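PDB 3M3I: putative uncharacterized protein from Leishmania major, which is of unknown function but belongs to the DUF985 family of the cupin superfamily, whose members share a small beta-barrel fold. Local coordinates for residues 41-46 and 58-63; 75-80 and 186-191; 81-86 and 145-150; 95-100 and 126-131. All blocks are in the same frame, centred on the assembly; numbering follows the deposited sequence.

Interaction 1: residues 41-46 and 58-63; sequences EVVRSA and HAYTTI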
loop_
_atom_site.group_PDB
_atom_site.type_symbol
_atom_site.label_atom_id
_atom_site.label_comp_id
_atom_site.label_asym_id
_atom_site.label_seq_id
_atom_site.Cartn_x
_atom_site.Cartn_y
_atom_site.Cartn_z
ATOM N N GLU A 41 -7.190 -9.262 7.442
ATOM C CA GLU A 41 -6.095 -9.731 6.614
ATOM C C GLU A 41 -6.558 -9.841 5.153
ATOM O O GLU A 41 -7.716 -10.132 4.880
ATOM C CB GLU A 41 -5.563 -11.072 7.143
ATOM C CG GLU A 41 -4.965 -10.967 8.551
ATOM C CD GLU A 41 -4.402 -12.290 9.087
ATOM O OE1 GLU A 41 -3.811 -13.064 8.298
ATOM O OE2 GLU A 41 -4.531 -12.557 10.309
ATOM N N VAL A 42 -5.651 -9.558 4.224
ATOM C CA VAL A 42 -5.944 -9.631 2.806
ATOM C C VAL A 42 -4.988 -10.629 2.200
ATOM O O VAL A 42 -5.391 -11.737 1.885
ATOM C CB VAL A 42 -5.855 -8.247 2.130
ATOM C CG1 VAL A 42 -6.404 -8.299 0.721
ATOM C CG2 VAL A 42 -6.623 -7.226 2.958
ATOM N N VAL A 43 -3.715 -10.267 2.078
ATOM C CA VAL A 43 -2.729 -11.198 1.558
ATOM C C VAL A 43 -1.498 -11.298 2.430
ATOM O O VAL A 43 -1.167 -10.389 3.187
ATOM C CB VAL A 43 -2.297 -10.865 0.116
ATOM C CG1 VAL A 43 -3.526 -10.741 -0.779
ATOM C CG2 VAL A 43 -1.457 -9.604 0.080
ATOM N N ARG A 44 -0.838 -12.440 2.273
ATOM C CA ARG A 44 0.398 -12.789 2.942
ATOM C C ARG A 44 1.342 -13.439 1.900
ATOM O O ARG A 44 1.029 -14.487 1.348
ATOM C CB ARG A 44 0.076 -13.760 4.094
ATOM C CG ARG A 44 -0.211 -13.051 5.429
ATOM C CD ARG A 44 -1.373 -13.628 6.231
ATOM N NE ARG A 44 -1.081 -14.942 6.810
ATOM C CZ ARG A 44 -0.307 -15.160 7.875
ATOM N NH1 ARG A 44 0.305 -14.152 8.500
ATOM N NH2 ARG A 44 -0.131 -16.409 8.310
ATOM N N SER A 45 2.474 -12.803 1.623
ATOM C CA SER A 45 3.494 -13.359 0.715
ATOM C C SER A 45 3.710 -14.866 0.862
ATOM O O SER A 45 3.803 -15.387 1.967
ATOM C CB SER A 45 4.847 -12.656 0.938
ATOM O OG SER A 45 5.873 -13.184 0.080
ATOM N N ALA A 46 3.812 -15.555 -0.268
ATOM C CA ALA A 46 4.184 -16.966 -0.284
ATOM C C ALA A 46 5.631 -17.167 0.181
ATOM O O ALA A 46 5.963 -18.211 0.735
ATOM C CB ALA A 46 4.001 -17.532 -1.681
ATOM N N HIS A 58 6.883 -13.766 6.643
ATOM C CA HIS A 58 6.488 -13.525 5.261
ATOM C C HIS A 58 7.178 -12.247 4.762
ATOM O O HIS A 58 7.378 -11.314 5.542
ATOM C CB HIS A 58 4.961 -13.366 5.157
ATOM C CG HIS A 58 4.199 -14.596 5.550
ATOM N ND1 HIS A 58 3.668 -14.777 6.810
ATOM C CD2 HIS A 58 3.906 -15.719 4.854
ATOM C CE1 HIS A 58 3.072 -15.957 6.861
ATOM N NE2 HIS A 58 3.202 -16.548 5.686
ATOM N N ALA A 59 7.550 -12.213 3.482
ATOM C CA ALA A 59 8.127 -11.006 2.895
ATOM C C ALA A 59 7.308 -9.790 3.305
ATOM O O ALA A 59 7.846 -8.819 3.820
ATOM C CB ALA A 59 8.194 -11.102 1.374
ATOM N N TYR A 60 6.003 -9.869 3.057
ATOM C CA TYR A 60 5.056 -8.841 3.459
ATOM C C TYR A 60 3.739 -9.481 3.876
ATOM O O TYR A 60 3.457 -10.624 3.541
ATOM C CB TYR A 60 4.799 -7.866 2.316
ATOM C CG TYR A 60 4.050 -8.490 1.162
ATOM C CD1 TYR A 60 2.676 -8.398 1.066
ATOM C CD2 TYR A 60 4.720 -9.188 0.175
ATOM C CE1 TYR A 60 1.998 -8.985 0.025
ATOM C CE2 TYR A 60 4.036 -9.781 -0.879
ATOM C CZ TYR A 60 2.673 -9.677 -0.943
ATOM O OH TYR A 60 1.994 -10.260 -1.984
ATOM N N THR A 61 2.954 -8.713 4.616
ATOM C CA THR A 61 1.588 -9.031 4.962
ATOM C C THR A 61 0.843 -7.726 4.787
ATOM O O THR A 61 1.417 -6.670 5.007
ATOM C CB THR A 61 1.463 -9.534 6.417
ATOM O OG1 THR A 61 2.008 -8.573 7.314
ATOM C CG2 THR A 61 2.201 -10.862 6.619
ATOM N N THR A 62 -0.416 -7.784 4.353
ATOM C CA THR A 62 -1.218 -6.558 4.162
ATOM C C THR A 62 -2.554 -6.675 4.871
ATOM O O THR A 62 -3.012 -7.781 5.171
ATOM C CB THR A 62 -1.510 -6.215 2.664
ATOM O OG1 THR A 62 -2.692 -6.899 2.241
ATOM C CG2 THR A 62 -0.346 -6.585 1.745
ATOM N N ILE A 63 -3.167 -5.519 5.131
ATOM C CA ILE A 63 -4.480 -5.447 5.772
ATOM C C ILE A 63 -5.242 -4.211 5.338
ATOM O O ILE A 63 -4.667 -3.256 4.849
ATOM C CB ILE A 63 -4.391 -5.415 7.326
ATOM C CG1 ILE A 63 -3.746 -4.128 7.824
ATOM C CG2 ILE A 63 -3.617 -6.611 7.878
ATOM C CD1 ILE A 63 -3.930 -3.906 9.314
#
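The Y60 ring carries the backbone of S45 over one face, with S45 N 4.0 Å above its plane, while CG2 of V43 meets the ring edge at CE1, 3.5 Å away. The H58 imidazole turns its edge to the S45 carbonyl. A bend in the R44 chain at its second and third torsions turns a face of the guanidinium to CE1 of H58, the two planes lying 57° apart, while R44 CB lies over one face of the imidazole and R44 CG runs alongside CG2 of T61. Beside them strands 41-44 and 61-63 run antiparallel, with E41 facing I63 and R44 facing T61; the register slips by one residue between them, a beta bulge. At the bulge T62 N bonds V43 O at 3.0 Å and T62 O takes a weaker bond from V42 N; beyond R44, S45 N bonds Y60 O at 3.1 Å. Beta-branched V43 and T62 suit the extended chain, and their CG2 methyls meet at 3.6 Å. The hydroxyl of T62 bonds Q147 of the second subunit and that of Y60 bonds D81 of the second subunit, whereas T61 OG1 is taken by F182. The chemistry is thus divided: on the T61 side R44 packs on H58 and has a long, purely electrostatic contact to E41, while Y60 and T62 combine apolar packing with hydroxyls that tie this strand pair into the dimer.

Interaction 2: residues 75-80 and 186-191; sequences LHRLCS and DFEIFT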
loop_
_atom_site.group_PDB
_atom_site.type_symbol
_atom_site.label_atom_id
_atom_site.label_comp_id
_atom_site.label_asym_id
_atom_site.label_seq_id
_atom_site.Cartn_x
_atom_site.Cartn_y
_atom_site.Cartn_z
ATOM N N LEU A 75 -1.300 3.174 21.323
ATOM C CA LEU A 75 0.148 3.068 21.178
ATOM C C LEU A 75 0.665 1.621 21.221
ATOM O O LEU A 75 0.476 0.892 22.197
ATOM C CB LEU A 75 0.859 3.942 22.221
ATOM C CG LEU A 75 0.607 5.460 22.112
ATOM C CD1 LEU A 75 1.499 6.257 23.048
ATOM C CD2 LEU A 75 0.806 5.957 20.688
ATOM N N HIS A 76 1.295 1.210 20.130
ATOM C CA HIS A 76 1.881 -0.119 20.016
ATOM C C HIS A 76 3.210 -0.047 19.252
ATOM O O HIS A 76 3.598 1.012 18.740
ATOM C CB HIS A 76 0.909 -1.053 19.300
ATOM C CG HIS A 76 0.598 -0.638 17.900
ATOM N ND1 HIS A 76 -0.236 0.419 17.606
ATOM C CD2 HIS A 76 1.024 -1.122 16.710
ATOM C CE1 HIS A 76 -0.322 0.559 16.296
ATOM N NE2 HIS A 76 0.436 -0.362 15.729
ATOM N N ARG A 77 3.909 -1.164 19.175
ATOM C CA ARG A 77 5.192 -1.180 18.515
ATOM C C ARG A 77 5.376 -2.466 17.703
ATOM O O ARG A 77 4.926 -3.539 18.110
ATOM C CB ARG A 77 6.311 -0.998 19.542
ATOM C CG ARG A 77 7.719 -1.018 18.968
ATOM C CD ARG A 77 8.694 -1.533 19.986
ATOM N NE ARG A 77 9.097 -0.508 20.936
ATOM C CZ ARG A 77 9.407 -0.726 22.210
ATOM N NH1 ARG A 77 9.331 -1.936 22.747
ATOM N NH2 ARG A 77 9.786 0.291 22.961
ATOM N N LEU A 78 6.023 -2.327 16.547
ATOM C CA LEU A 78 6.327 -3.441 15.664
ATOM C C LEU A 78 7.838 -3.546 15.613
ATOM O O LEU A 78 8.530 -2.808 16.293
ATOM C CB LEU A 78 5.744 -3.197 14.266
ATOM C CG LEU A 78 4.216 -3.107 14.158
ATOM C CD1 LEU A 78 3.771 -2.506 12.838
ATOM C CD2 LEU A 78 3.561 -4.469 14.342
ATOM N N CYS A 79 8.356 -4.480 14.840
ATOM C CA CYS A 79 9.795 -4.530 14.602
ATOM C C CYS A 79 10.150 -4.379 13.114
ATOM O O CYS A 79 11.310 -4.310 12.777
ATOM C CB CYS A 79 10.398 -5.808 15.201
ATOM S SG CYS A 79 10.561 -7.147 14.056
ATOM N N SER A 80 9.144 -4.304 12.248
ATOM C CA SER A 80 9.335 -3.982 10.844
ATOM C C SER A 80 8.565 -2.706 10.489
ATOM O O SER A 80 7.685 -2.291 11.231
ATOM C CB SER A 80 8.855 -5.145 9.983
ATOM O OG SER A 80 9.484 -6.349 10.373
ATOM N N ASP A 186 5.713 -10.232 17.282
ATOM C CA ASP A 186 6.353 -8.911 17.215
ATOM C C ASP A 186 5.412 -7.736 17.553
ATOM O O ASP A 186 5.714 -6.573 17.242
ATOM C CB ASP A 186 6.876 -8.678 15.795
ATOM C CG ASP A 186 7.654 -9.846 15.262
ATOM O OD1 ASP A 186 8.463 -10.382 16.014
ATOM O OD2 ASP A 186 7.477 -10.225 14.086
ATOM N N PHE A 187 4.269 -8.028 18.166
ATOM C CA PHE A 187 3.262 -7.016 18.459
ATOM C C PHE A 187 3.311 -6.747 19.935
ATOM O O PHE A 187 3.048 -7.654 20.759
ATOM C CB PHE A 187 1.909 -7.539 18.029
ATOM C CG PHE A 187 0.762 -6.609 18.301
ATOM C CD1 PHE A 187 0.565 -5.476 17.517
ATOM C CD2 PHE A 187 -0.162 -6.897 19.308
ATOM C CE1 PHE A 187 -0.503 -4.643 17.750
ATOM C CE2 PHE A 187 -1.229 -6.062 19.542
ATOM C CZ PHE A 187 -1.408 -4.933 18.763
ATOM N N GLU A 188 3.712 -5.526 20.276
ATOM C CA GLU A 188 3.796 -5.084 21.660
ATOM C C GLU A 188 2.795 -3.962 21.865
ATOM O O GLU A 188 2.782 -3.018 21.108
ATOM C CB GLU A 188 5.217 -4.617 22.017
ATOM C CG GLU A 188 5.351 -4.046 23.442
ATOM C CD GLU A 188 6.766 -4.120 24.010
ATOM O OE1 GLU A 188 7.725 -4.298 23.225
ATOM O OE2 GLU A 188 6.923 -3.985 25.256
ATOM N N ILE A 189 1.944 -4.085 22.877
ATOM C CA ILE A 189 0.961 -3.049 23.181
ATOM C C ILE A 189 1.371 -2.416 24.506
ATOM O O ILE A 189 1.957 -3.070 25.353
ATOM C CB ILE A 189 -0.478 -3.617 23.210
ATOM C CG1 ILE A 189 -1.519 -2.502 23.236
ATOM C CG2 ILE A 189 -0.699 -4.520 24.433
ATOM C CD1 ILE A 189 -1.623 -1.731 21.933
ATOM N N PHE A 190 1.094 -1.131 24.664
ATOM C CA PHE A 190 1.556 -0.383 25.813
ATOM C C PHE A 190 0.360 0.108 26.628
ATOM O O PHE A 190 -0.778 0.051 26.154
ATOM C CB PHE A 190 2.434 0.794 25.353
ATOM C CG PHE A 190 3.670 0.373 24.572
ATOM C CD1 PHE A 190 3.666 0.367 23.189
ATOM C CD2 PHE A 190 4.823 -0.025 25.227
ATOM C CE1 PHE A 190 4.774 -0.026 22.480
ATOM C CE2 PHE A 190 5.949 -0.414 24.522
ATOM C CZ PHE A 190 5.929 -0.413 23.150
ATOM N N THR A 191 0.638 0.530 27.865
ATOM C CA THR A 191 -0.309 1.239 28.745
ATOM C C THR A 191 0.327 2.542 29.238
ATOM O O THR A 191 1.553 2.692 29.205
ATOM C CB THR A 191 -0.689 0.401 29.981
ATOM O OG1 THR A 191 0.467 0.171 30.799
ATOM C CG2 THR A 191 -1.316 -0.916 29.566
#
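R77 N bonds E188 O at 2.9 Å, and the return bond from E188 N to R77 O is straighter, 169° at the hydrogen; these are the two bonds of an antiparallel hydrogen-bonded pair. The side chains run alongside each other, and NH1 of R77 reaches OE1 of E188 at 2.9 Å in a salt bridge whose hydrogen-bond geometry is weak, the guanidinium and carboxylate planes being 87° apart. With CG anti to the backbone N (chi1 179°) and a bend at the third torsion, the arginine lays its guanidinium across the end of F190, whose CZ sits 3.6 Å above the centre of one face. The phenyl ring thus meets the guanidinium edge-on, and it also takes CB of R77 at its edge. A third backbone bond, F190 N to L75 O, extends the ladder. On the other side of the strands H76 pairs with I189: CD1 of the isoleucine lies 3.7 Å from H76 CB, and the imidazole meets F187 obliquely. ND1 of H76 is held by the H74 carbonyl, and the D186 carboxylate by R57. Strand 188-189 is an outermost strand, within this chain, of the five-stranded sheet; strand 76-77 lies between it and strand 155-159, whose I155 packs on R77 and F190, while L195 of helix 192-198 covers L75 and F190.

Interaction 3: residues 81-86 and 145-150; sequences DETWMY and LLQYTV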
loop_
_atom_site.group_PDB
_atom_site.type_symbol
_atom_site.label_atom_id
_atom_site.label_comp_id
_atom_site.label_asym_id
_atom_site.label_seq_id
_atom_site.Cartn_x
_atom_site.Cartn_y
_atom_site.Cartn_z
ATOM N N ASP A 81 8.917 -2.095 9.353
ATOM C CA ASP A 81 8.231 -0.903 8.837
ATOM C C ASP A 81 6.791 -1.232 8.488
ATOM O O ASP A 81 6.496 -2.336 8.037
ATOM C CB ASP A 81 8.869 -0.390 7.539
ATOM C CG ASP A 81 10.294 0.070 7.702
ATOM O OD1 ASP A 81 10.980 0.164 6.667
ATOM O OD2 ASP A 81 10.737 0.350 8.834
ATOM N N GLU A 82 5.906 -0.261 8.659
ATOM C CA GLU A 82 4.529 -0.398 8.231
ATOM C C GLU A 82 4.096 0.809 7.387
ATOM O O GLU A 82 4.169 1.954 7.832
ATOM C CB GLU A 82 3.627 -0.547 9.441
ATOM C CG GLU A 82 2.172 -0.729 9.064
ATOM C CD GLU A 82 1.271 -0.934 10.258
ATOM O OE1 GLU A 82 1.449 -0.227 11.275
ATOM O OE2 GLU A 82 0.381 -1.795 10.155
ATOM N N THR A 83 3.625 0.533 6.177
ATOM C CA THR A 83 3.282 1.580 5.223
ATOM C C THR A 83 1.767 1.733 5.157
ATOM O O THR A 83 1.056 0.749 4.959
ATOM C CB THR A 83 3.859 1.266 3.802
ATOM O OG1 THR A 83 5.294 1.223 3.854
ATOM C CG2 THR A 83 3.435 2.309 2.810
ATOM N N TRP A 84 1.301 2.974 5.303
ATOM C CA TRP A 84 -0.122 3.330 5.374
ATOM C C TRP A 84 -0.598 4.073 4.120
ATOM O O TRP A 84 -0.108 5.145 3.850
ATOM C CB TRP A 84 -0.333 4.256 6.569
ATOM C CG TRP A 84 -0.101 3.590 7.859
ATOM C CD1 TRP A 84 1.081 3.110 8.334
ATOM C CD2 TRP A 84 -1.080 3.324 8.863
ATOM N NE1 TRP A 84 0.900 2.550 9.572
ATOM C CE2 TRP A 84 -0.420 2.662 9.920
ATOM C CE3 TRP A 84 -2.453 3.570 8.967
ATOM C CZ2 TRP A 84 -1.080 2.242 11.064
ATOM C CZ3 TRP A 84 -3.114 3.163 10.111
ATOM C CH2 TRP A 84 -2.424 2.501 11.150
ATOM N N MET A 85 -1.583 3.527 3.403
ATOM C CA MET A 85 -2.094 4.097 2.146
ATOM C C MET A 85 -3.545 4.551 2.291
ATOM O O MET A 85 -4.391 3.731 2.574
ATOM C CB MET A 85 -2.082 3.045 1.036
ATOM C CG MET A 85 -0.850 3.005 0.173
ATOM S SD MET A 85 0.524 2.028 0.774
ATOM C CE MET A 85 -0.245 0.554 1.442
ATOM N N TYR A 86 -3.826 5.829 2.035
ATOM C CA TYR A 86 -5.174 6.378 2.118
ATOM C C TYR A 86 -6.123 5.873 0.996
ATOM O O TYR A 86 -5.773 5.893 -0.174
ATOM C CB TYR A 86 -5.123 7.914 2.085
ATOM C CG TYR A 86 -6.493 8.555 2.000
ATOM C CD1 TYR A 86 -7.127 8.725 0.765
ATOM C CD2 TYR A 86 -7.172 8.964 3.154
ATOM C CE1 TYR A 86 -8.385 9.310 0.674
ATOM C CE2 TYR A 86 -8.447 9.554 3.075
ATOM C CZ TYR A 86 -9.045 9.712 1.831
ATOM O OH TYR A 86 -10.296 10.261 1.724
ATOM N N LEU A 145 -0.737 13.223 3.422
ATOM C CA LEU A 145 0.117 12.341 2.634
ATOM C C LEU A 145 -0.630 11.073 2.243
ATOM O O LEU A 145 -1.056 10.326 3.113
ATOM C CB LEU A 145 1.354 11.987 3.446
ATOM C CG LEU A 145 2.278 13.150 3.841
ATOM C CD1 LEU A 145 3.381 12.713 4.822
ATOM C CD2 LEU A 145 2.880 13.811 2.624
ATOM N N LEU A 146 -0.792 10.816 0.950
ATOM C CA LEU A 146 -1.507 9.635 0.480
ATOM C C LEU A 146 -0.873 8.338 0.943
ATOM O O LEU A 146 -1.545 7.322 1.075
ATOM C CB LEU A 146 -1.573 9.606 -1.039
ATOM C CG LEU A 146 -2.505 10.558 -1.782
ATOM C CD1 LEU A 146 -2.144 10.497 -3.240
ATOM C CD2 LEU A 146 -3.994 10.225 -1.562
ATOM N N GLN A 147 0.431 8.381 1.181
ATOM C CA GLN A 147 1.206 7.229 1.625
ATOM C C GLN A 147 2.197 7.709 2.690
ATOM O O GLN A 147 2.684 8.825 2.623
ATOM C CB GLN A 147 1.927 6.647 0.405
ATOM C CG GLN A 147 2.756 5.407 0.645
ATOM C CD GLN A 147 3.782 5.143 -0.455
ATOM O OE1 GLN A 147 4.886 4.751 -0.168
ATOM N NE2 GLN A 147 3.399 5.324 -1.714
ATOM N N TYR A 148 2.485 6.861 3.669
ATOM C CA TYR A 148 3.478 7.140 4.700
ATOM C C TYR A 148 3.871 5.844 5.405
ATOM O O TYR A 148 3.037 4.959 5.599
ATOM C CB TYR A 148 2.945 8.146 5.713
ATOM C CG TYR A 148 3.888 8.381 6.864
ATOM C CD1 TYR A 148 4.858 9.383 6.808
ATOM C CD2 TYR A 148 3.838 7.580 7.996
ATOM C CE1 TYR A 148 5.738 9.591 7.870
ATOM C CE2 TYR A 148 4.707 7.780 9.047
ATOM C CZ TYR A 148 5.655 8.777 8.981
ATOM O OH TYR A 148 6.506 8.951 10.041
ATOM N N THR A 149 5.148 5.756 5.788
ATOM C CA THR A 149 5.751 4.559 6.370
ATOM C C THR A 149 6.219 4.806 7.801
ATOM O O THR A 149 7.040 5.680 8.047
ATOM C CB THR A 149 6.949 4.066 5.534
ATOM O OG1 THR A 149 6.482 3.616 4.266
ATOM C CG2 THR A 149 7.665 2.909 6.215
ATOM N N VAL A 150 5.694 4.008 8.735
ATOM C CA VAL A 150 6.044 4.111 10.146
ATOM C C VAL A 150 7.255 3.215 10.345
ATOM O O VAL A 150 7.155 2.018 10.130
ATOM C CB VAL A 150 4.878 3.660 11.053
ATOM C CG1 VAL A 150 5.268 3.756 12.515
ATOM C CG2 VAL A 150 3.643 4.503 10.777
#
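Five backbone hydrogen bonds join E82, W84 and Y86 to V150, Y148 and L146, in the alternating pattern of a regular antiparallel ladder. V150 N reaches E82 O at 2.7 Å, and W84 N meets Y148 O at the same distance in a nearly straight bond (176°). CA-H...O contacts such as Q147 CA to W84 O accompany them.

Among side chains, the one polar link across the strands joins T83 and T149, a non-hydrogen-bonded pair whose OG1 atoms lie 2.7 Å apart. Each hydroxyl stands beside its own backbone N (chi1 -63° and -66°), which points the two at each other. Q147 passes its CG by the T83 methyl at 3.8 Å and near M85 SD, and carries its amide on to T62 and S175 of the second subunit.

On the other face CG2 of V150 approaches the indole of W84, 3.6 Å from NE1, and that nitrogen also makes a weak hydrogen bond to E82 OE1. F156 and L94 of the facing sheet pack on W84.

One face is therefore largely aromatic and aliphatic, with the E82 carboxylate among them, fitting the interior of a cupin barrel; the other sets T149, M85 and Q147, with D81 beside them, against the second subunit.

Interaction 4: residues 95-100 and 126-131; sequences HVILKD and PKYQVY
The Y128 ring forms the close-packed part of the contact: CA of K99 stands over one of its faces, 3.9 Å from the centroid in a CH-pi contact, and the carbonyl of I97 lies in plane at its edge. The K99 chain, fully extended, continues past the phenol, with CG 3.7 Å from Y128 CZ; a lysine suits this place because its aliphatic length can lie along the tyrosine. CG2 of I97 meets Y128 CD1 at 4.0 Å, the side chains crossing at about a right angle, and the Y128 hydroxyl is bound by G153. Positive phi at Y128 (59°) marks a turn in the chain, just ahead of strand 130-136. Within this chain, that strand is an outermost member of the five-stranded sheet of the cupin fold, running antiparallel to strand 92-98; I97 faces Y131, and L98 N bonds V130 O at 3.1 Å. Near that pair, Y131 reaches along H95 and sets its OH 2.9 Å from H95 ND1, a weak, bent bond, while H95 NE2 is held by S159. The solvent side is looser and charged. There K127, bent at its second torsion, reaches D100, where NZ takes the syn lone pair of OD1 at 3.0 Å.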
loop_
_atom_site.group_PDB
_atom_site.type_symbol
_atom_site.label_atom_id
_atom_site.label_comp_id
_atom_site.label_asym_id
_atom_site.label_seq_id
_atom_site.Cartn_x
_atom_site.Cartn_y
_atom_site.Cartn_z
ATOM N N HIS A 95 0.200 9.145 15.061
ATOM C CA HIS A 95 0.973 9.680 16.169
ATOM C C HIS A 95 2.203 8.808 16.298
ATOM O O HIS A 95 2.111 7.711 16.841
ATOM C CB HIS A 95 0.147 9.624 17.462
ATOM C CG HIS A 95 -1.147 10.376 17.388
ATOM N ND1 HIS A 95 -1.430 11.456 18.195
ATOM C CD2 HIS A 95 -2.239 10.192 16.608
ATOM C CE1 HIS A 95 -2.640 11.904 17.914
ATOM N NE2 HIS A 95 -3.147 11.158 16.949
ATOM N N VAL A 96 3.342 9.277 15.817
ATOM C CA VAL A 96 4.541 8.445 15.702
ATOM C C VAL A 96 5.663 8.939 16.623
ATOM O O VAL A 96 6.178 10.034 16.432
ATOM C CB VAL A 96 5.063 8.440 14.238
ATOM C CG1 VAL A 96 6.265 7.530 14.092
ATOM C CG2 VAL A 96 3.969 8.010 13.271
ATOM N N ILE A 97 6.044 8.143 17.619
ATOM C CA ILE A 97 7.240 8.441 18.398
ATOM C C ILE A 97 8.359 7.562 17.837
ATOM O O ILE A 97 8.286 6.349 17.918
ATOM C CB ILE A 97 7.067 8.165 19.906
ATOM C CG1 ILE A 97 5.781 8.800 20.449
ATOM C CG2 ILE A 97 8.284 8.687 20.658
ATOM C CD1 ILE A 97 5.261 8.164 21.734
ATOM N N LEU A 98 9.375 8.170 17.239
ATOM C CA LEU A 98 10.436 7.411 16.577
ATOM C C LEU A 98 11.453 6.966 17.600
ATOM O O LEU A 98 11.718 7.697 18.532
ATOM C CB LEU A 98 11.141 8.269 15.522
ATOM C CG LEU A 98 10.292 8.955 14.455
ATOM C CD1 LEU A 98 11.159 9.967 13.705
ATOM C CD2 LEU A 98 9.684 7.947 13.481
ATOM N N LYS A 99 12.022 5.778 17.418
ATOM C CA LYS A 99 13.134 5.303 18.252
ATOM C C LYS A 99 14.384 6.152 18.023
ATOM O O LYS A 99 15.088 6.491 18.961
ATOM C CB LYS A 99 13.442 3.838 17.944
ATOM C CG LYS A 99 14.319 3.149 18.960
ATOM C CD LYS A 99 14.359 1.659 18.666
ATOM C CE LYS A 99 15.022 0.863 19.778
ATOM N NZ LYS A 99 14.809 -0.611 19.610
ATOM N N ASP A 100 14.669 6.448 16.761
ATOM C CA ASP A 100 15.571 7.545 16.378
ATOM C C ASP A 100 14.912 8.246 15.195
ATOM O O ASP A 100 14.051 7.654 14.544
ATOM C CB ASP A 100 16.952 7.045 15.952
ATOM C CG ASP A 100 17.446 5.877 16.774
ATOM O OD1 ASP A 100 18.267 6.090 17.697
ATOM O OD2 ASP A 100 17.028 4.740 16.484
ATOM N N PRO A 126 20.101 8.847 23.476
ATOM C CA PRO A 126 18.820 8.626 24.172
ATOM C C PRO A 126 17.656 8.487 23.194
ATOM O O PRO A 126 17.491 9.346 22.330
ATOM C CB PRO A 126 18.649 9.884 25.039
ATOM C CG PRO A 126 19.664 10.864 24.557
ATOM C CD PRO A 126 20.759 10.100 23.896
ATOM N N LYS A 127 16.865 7.422 23.344
ATOM C CA LYS A 127 15.838 7.036 22.347
ATOM C C LYS A 127 14.470 7.685 22.571
ATOM O O LYS A 127 14.209 8.276 23.620
ATOM C CB LYS A 127 15.644 5.515 22.327
ATOM C CG LYS A 127 16.914 4.698 22.213
ATOM C CD LYS A 127 17.693 5.014 20.944
ATOM C CE LYS A 127 18.828 4.026 20.721
ATOM N NZ LYS A 127 19.859 4.565 19.803
ATOM N N TYR A 128 13.614 7.567 21.559
ATOM C CA TYR A 128 12.212 8.003 21.609
ATOM C C TYR A 128 11.984 9.493 21.898
ATOM O O TYR A 128 11.051 9.868 22.608
ATOM C CB TYR A 128 11.415 7.098 22.558
ATOM C CG TYR A 128 11.316 5.682 22.021
ATOM C CD1 TYR A 128 10.488 5.385 20.953
ATOM C CD2 TYR A 128 12.079 4.657 22.550
ATOM C CE1 TYR A 128 10.410 4.116 20.444
ATOM C CE2 TYR A 128 12.001 3.383 22.039
ATOM C CZ TYR A 128 11.164 3.123 20.984
ATOM O OH TYR A 128 11.079 1.856 20.473
ATOM N N GLN A 129 12.807 10.337 21.292
ATOM C CA GLN A 129 12.737 11.780 21.548
ATOM C C GLN A 129 11.861 12.560 20.586
ATOM O O GLN A 129 11.362 13.620 20.954
ATOM C CB GLN A 129 14.134 12.392 21.548
ATOM C CG GLN A 129 15.004 11.890 22.668
ATOM C CD GLN A 129 16.057 12.876 23.027
ATOM O OE1 GLN A 129 15.779 13.879 23.683
ATOM N NE2 GLN A 129 17.283 12.617 22.589
ATOM N N VAL A 130 11.671 12.043 19.372
ATOM C CA VAL A 130 11.007 12.798 18.309
ATOM C C VAL A 130 9.562 12.357 18.066
ATOM O O VAL A 130 9.310 11.292 17.519
ATOM C CB VAL A 130 11.819 12.737 16.986
ATOM C CG1 VAL A 130 11.083 13.443 15.855
ATOM C CG2 VAL A 130 13.192 13.372 17.180
ATOM N N TYR A 131 8.619 13.209 18.458
ATOM C CA TYR A 131 7.207 12.994 18.174
ATOM C C TYR A 131 6.849 13.640 16.833
ATOM O O TYR A 131 7.165 14.813 16.583
ATOM C CB TYR A 131 6.342 13.570 19.302
ATOM C CG TYR A 131 4.846 13.509 19.055
ATOM C CD1 TYR A 131 4.240 12.370 18.538
ATOM C CD2 TYR A 131 4.036 14.586 19.362
ATOM C CE1 TYR A 131 2.877 12.321 18.313
ATOM C CE2 TYR A 131 2.672 14.540 19.143
ATOM C CZ TYR A 131 2.100 13.405 18.616
ATOM O OH TYR A 131 0.743 13.376 18.408
#

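Interaction 3 is the buried one, with nine of its eleven touching residues inside; interactions 1, 2 and 4 are partly buried. Interactions 1 and 3 belong to the seven-stranded sheet, and interaction 1 of one chain meets interaction 3 of the other: T62 and Y60 bond Q147 and D81 across the dimer. Interactions 2 and 4 lie towards the two borders of the five-stranded sheet, untouched by the other chain, and each adds a salt bridge to its backbone bonds. They meet where R77 NE makes a weak hydrogen bond to Y128 OH. Interactions 3 and 4 touch through V150 and V96, aliphatic packing between the sheets, whereas interactions 1 and 4 stand about 27 Å apart, centre to centre.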